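Long-range contact in conserved hypothetical protein (Sulfolobus solfataricus, PDB 2GF6), which probably hydrolyses fatty acyl-CoA thioesters as a hot-dog-fold member of the 4-hydroxybenzoyl-CoA thioesterase family, and binds coenzyme A: residues 58-63 against 109-114. Numbering follows the deposited sequence.
Sequences FVIAES and VIQIAI. With COA (coenzyme A), chain E.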
loop_
_atom_site.group_PDB
_atom_site.type_symbol
_atom_site.label_atom_id
_atom_site.label_comp_id
_atom_site.label_asym_id
_atom_site.label_seq_id
_atom_site.Cartn_x
_atom_site.Cartn_y
_atom_site.Cartn_z
ATOM N N PHE A 58 -1.122 -8.344 19.056
ATOM C CA PHE A 58 0.119 -8.926 18.553
ATOM C C PHE A 58 0.851 -7.870 17.703
ATOM O O PHE A 58 0.254 -7.237 16.817
ATOM C CB PHE A 58 -0.164 -10.185 17.714
ATOM C CG PHE A 58 -0.601 -11.366 18.538
ATOM C CD1 PHE A 58 0.337 -12.144 19.198
ATOM C CD2 PHE A 58 -1.946 -11.685 18.676
ATOM C CE1 PHE A 58 -0.065 -13.221 19.987
ATOM C CE2 PHE A 58 -2.367 -12.776 19.474
ATOM C CZ PHE A 58 -1.434 -13.532 20.134
ATOM N N VAL A 59 2.128 -7.666 17.991
ATOM C CA VAL A 59 2.952 -6.747 17.215
ATOM C C VAL A 59 4.215 -7.444 16.764
ATOM O O VAL A 59 4.801 -8.191 17.542
ATOM C CB VAL A 59 3.294 -5.415 17.991
ATOM C CG1 VAL A 59 2.011 -4.738 18.500
ATOM C CG2 VAL A 59 4.282 -5.626 19.123
ATOM N N ILE A 60 4.644 -7.162 15.521
ATOM C CA ILE A 60 5.843 -7.763 14.912
ATOM C C ILE A 60 7.137 -7.191 15.514
ATOM O O ILE A 60 7.326 -5.973 15.573
ATOM C CB ILE A 60 5.854 -7.535 13.370
ATOM C CG1 ILE A 60 4.618 -8.159 12.724
ATOM C CG2 ILE A 60 7.108 -8.105 12.699
ATOM C CD1 ILE A 60 4.308 -7.620 11.360
ATOM N N ALA A 61 8.006 -8.088 15.974
ATOM C CA ALA A 61 9.304 -7.743 16.524
ATOM C C ALA A 61 10.423 -7.948 15.544
ATOM O O ALA A 61 11.512 -7.397 15.707
ATOM C CB ALA A 61 9.550 -8.601 17.714
ATOM N N GLU A 62 10.199 -8.794 14.543
ATOM C CA GLU A 62 11.278 -9.125 13.647
ATOM C C GLU A 62 10.685 -9.777 12.447
ATOM O O GLU A 62 9.726 -10.535 12.588
ATOM C CB GLU A 62 12.265 -10.096 14.322
ATOM C CG GLU A 62 13.428 -10.445 13.393
ATOM C CD GLU A 62 14.482 -11.298 14.024
ATOM O OE1 GLU A 62 14.425 -11.437 15.277
ATOM O OE2 GLU A 62 15.349 -11.818 13.246
ATOM N N SER A 63 11.246 -9.494 11.264
ATOM C CA SER A 63 10.816 -10.154 10.033
ATOM C C SER A 63 12.005 -10.560 9.196
ATOM O O SER A 63 13.015 -9.907 9.202
ATOM C CB SER A 63 9.846 -9.292 9.208
ATOM O OG SER A 63 10.367 -7.988 8.969
ATOM N N VAL A 109 7.964 -14.258 10.589
ATOM C CA VAL A 109 7.786 -13.050 11.393
ATOM C C VAL A 109 7.657 -13.540 12.812
ATOM O O VAL A 109 7.091 -14.592 13.080
ATOM C CB VAL A 109 6.523 -12.180 11.026
ATOM C CG1 VAL A 109 6.470 -11.935 9.556
ATOM C CG2 VAL A 109 5.261 -12.821 11.434
ATOM N N ILE A 110 8.181 -12.750 13.715
ATOM C CA ILE A 110 8.075 -13.006 15.104
ATOM C C ILE A 110 7.115 -12.010 15.709
ATOM O O ILE A 110 7.258 -10.806 15.570
ATOM C CB ILE A 110 9.451 -12.942 15.720
ATOM C CG1 ILE A 110 10.249 -14.141 15.193
ATOM C CG2 ILE A 110 9.345 -12.824 17.246
ATOM C CD1 ILE A 110 11.584 -14.309 15.759
ATOM N N GLN A 111 6.123 -12.541 16.408
ATOM C CA GLN A 111 5.110 -11.722 17.010
ATOM C C GLN A 111 5.071 -11.860 18.501
ATOM O O GLN A 111 5.283 -12.934 19.043
ATOM C CB GLN A 111 3.755 -12.014 16.370
ATOM C CG GLN A 111 3.729 -11.357 15.025
ATOM C CD GLN A 111 2.374 -11.194 14.479
ATOM O OE1 GLN A 111 1.778 -12.163 13.998
ATOM N NE2 GLN A 111 1.870 -9.962 14.498
ATOM N N ILE A 112 4.823 -10.730 19.152
ATOM C CA ILE A 112 4.812 -10.645 20.590
ATOM C C ILE A 112 3.455 -10.131 21.013
ATOM O O ILE A 112 2.934 -9.197 20.425
ATOM C CB ILE A 112 5.963 -9.720 21.097
ATOM C CG1 ILE A 112 7.317 -10.189 20.555
ATOM C CG2 ILE A 112 6.025 -9.666 22.617
ATOM C CD1 ILE A 112 8.451 -9.287 20.954
ATOM N N ALA A 113 2.881 -10.785 22.029
ATOM C CA ALA A 113 1.674 -10.349 22.677
ATOM C C ALA A 113 1.989 -9.151 23.596
ATOM O O ALA A 113 2.975 -9.168 24.347
ATOM C CB ALA A 113 1.069 -11.509 23.462
ATOM N N ILE A 114 1.177 -8.100 23.493
ATOM C CA ILE A 114 1.350 -6.916 24.321
ATOM C C ILE A 114 0.063 -6.372 24.906
ATOM O O ILE A 114 -1.018 -6.604 24.377
ATOM C CB ILE A 114 2.069 -5.757 23.548
ATOM C CG1 ILE A 114 1.177 -5.163 22.436
ATOM C CG2 ILE A 114 3.351 -6.240 22.989
ATOM C CD1 ILE A 114 1.682 -3.824 21.880
HETATM N N1A COA E . 12.831 -12.895 18.682
HETATM C C2A COA E . 12.489 -13.669 19.785
HETATM N N3A COA E . 12.132 -13.057 20.974
HETATM C C4A COA E . 12.130 -11.704 21.031
HETATM C C5A COA E . 12.472 -10.925 19.931
HETATM C C6A COA E . 12.821 -11.522 18.744
HETATM N N6A COA E . 13.356 -10.764 17.779
HETATM N N7A COA E . 12.367 -9.626 20.286
HETATM C C8A COA E . 11.950 -9.562 21.577
HETATM N N9A COA E . 11.822 -10.845 22.040
HETATM C C1B COA E . 11.558 -11.308 23.401
HETATM C C2B COA E . 12.509 -10.792 24.448
HETATM O O2B COA E . 13.679 -11.555 24.524
HETATM C C3B COA E . 11.689 -10.978 25.695
HETATM O O3B COA E . 11.878 -12.323 26.115
HETATM P P3B COA E . 11.668 -12.846 27.630
HETATM O O7A COA E . 10.398 -13.682 27.646
HETATM O O8A COA E . 11.548 -11.731 28.648
HETATM O O9A COA E . 12.828 -13.753 27.948
HETATM C C4B COA E . 10.255 -10.755 25.228
HETATM O O4B COA E . 10.298 -10.856 23.816
HETATM C C5B COA E . 9.706 -9.399 25.592
HETATM O O5B COA E . 10.507 -8.436 24.973
HETATM P P1A COA E . 11.043 -7.137 25.746
HETATM O O1A COA E . 12.379 -6.688 25.247
HETATM O O2A COA E . 11.012 -7.335 27.228
HETATM O O3A COA E . 9.991 -6.050 25.212
HETATM P P2A COA E . 8.905 -5.189 26.005
HETATM O O4A COA E . 9.434 -4.004 26.755
HETATM O O5A COA E . 7.947 -5.974 26.858
HETATM O O6A COA E . 8.124 -4.629 24.738
HETATM C CBP COA E . 7.814 -4.010 22.563
HETATM C CCP COA E . 8.293 -5.151 23.435
HETATM C CDP COA E . 8.290 -2.701 23.211
HETATM C CEP COA E . 6.294 -4.080 22.540
HETATM C CAP COA E . 8.425 -4.111 21.178
HETATM O OAP COA E . 9.833 -4.002 21.222
HETATM C C9P COA E . 7.951 -3.051 20.242
HETATM O O9P COA E . 7.004 -2.065 20.578
HETATM N N8P COA E . 8.496 -3.125 19.060
HETATM C C7P COA E . 7.931 -2.321 18.006
HETATM C C6P COA E . 7.279 -3.259 17.028
HETATM C C5P COA E . 6.830 -2.521 15.808
HETATM O O5P COA E . 6.742 -1.276 15.737
HETATM N N4P COA E . 6.562 -3.364 14.837
HETATM C C3P COA E . 6.499 -2.878 13.490
HETATM C C2P COA E . 6.395 -4.036 12.541
HETATM S S1P COA E . 6.228 -3.375 10.926
#
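Val59 and Ile112 exchange both of their backbone hydrogen bonds, pairing strand 56-67 antiparallel with strand 102-115 in the hot-dog sheet. Further along, Ala61 N donates to Ile110 O (2.8 Å) and Ile110 N to Glu62 O (2.9 Å), so Ala61 and Glu62 together face one residue: a beta bulge, with Ala61 psi at -22°. Ile60 O, just before the bulge, accepts a hydrogen bond from N4P of coenzyme A (2.8 Å).

Side-chain contacts occupy both faces. Beside the nucleotide, Ile112 CD1 presses on Ala61 CB (3.5 Å), tight for two carbons, and lies under C8A of the adenine; Ile110 CG2 lies under the same ring face, 3.8 Å from N1A. Ile114 crosses Val59 at about a right angle, CD1 on CG1 (3.5 Å); its chi1 of 69° sends CG1 that way and leaves CG2 to touch CEP of the pantetheine arm. On the other face, the Gln111 amide crosses Ile60 obliquely, NE2 against CG1, with OE1 bonded to Tyr49 OH, and Phe58 CE1 meets Ala113 CB.

Glu62 adds a side-chain hydrogen bond to the adenine. Its extended chain brings OE1 to N6A (2.8 Å, 161° at the hydrogen), while OE2 bonds Tyr108 OH and His64 NE2 of the second subunit, whose strand continues the sheet; both carboxylate oxygens are thus gripped. Ala61, Ile110 and Ile112 give one adenine face an apolar surface, and the Glu62 bond is consistent with recognition of the exocyclic amino group by a carboxylate also tied to the second subunit.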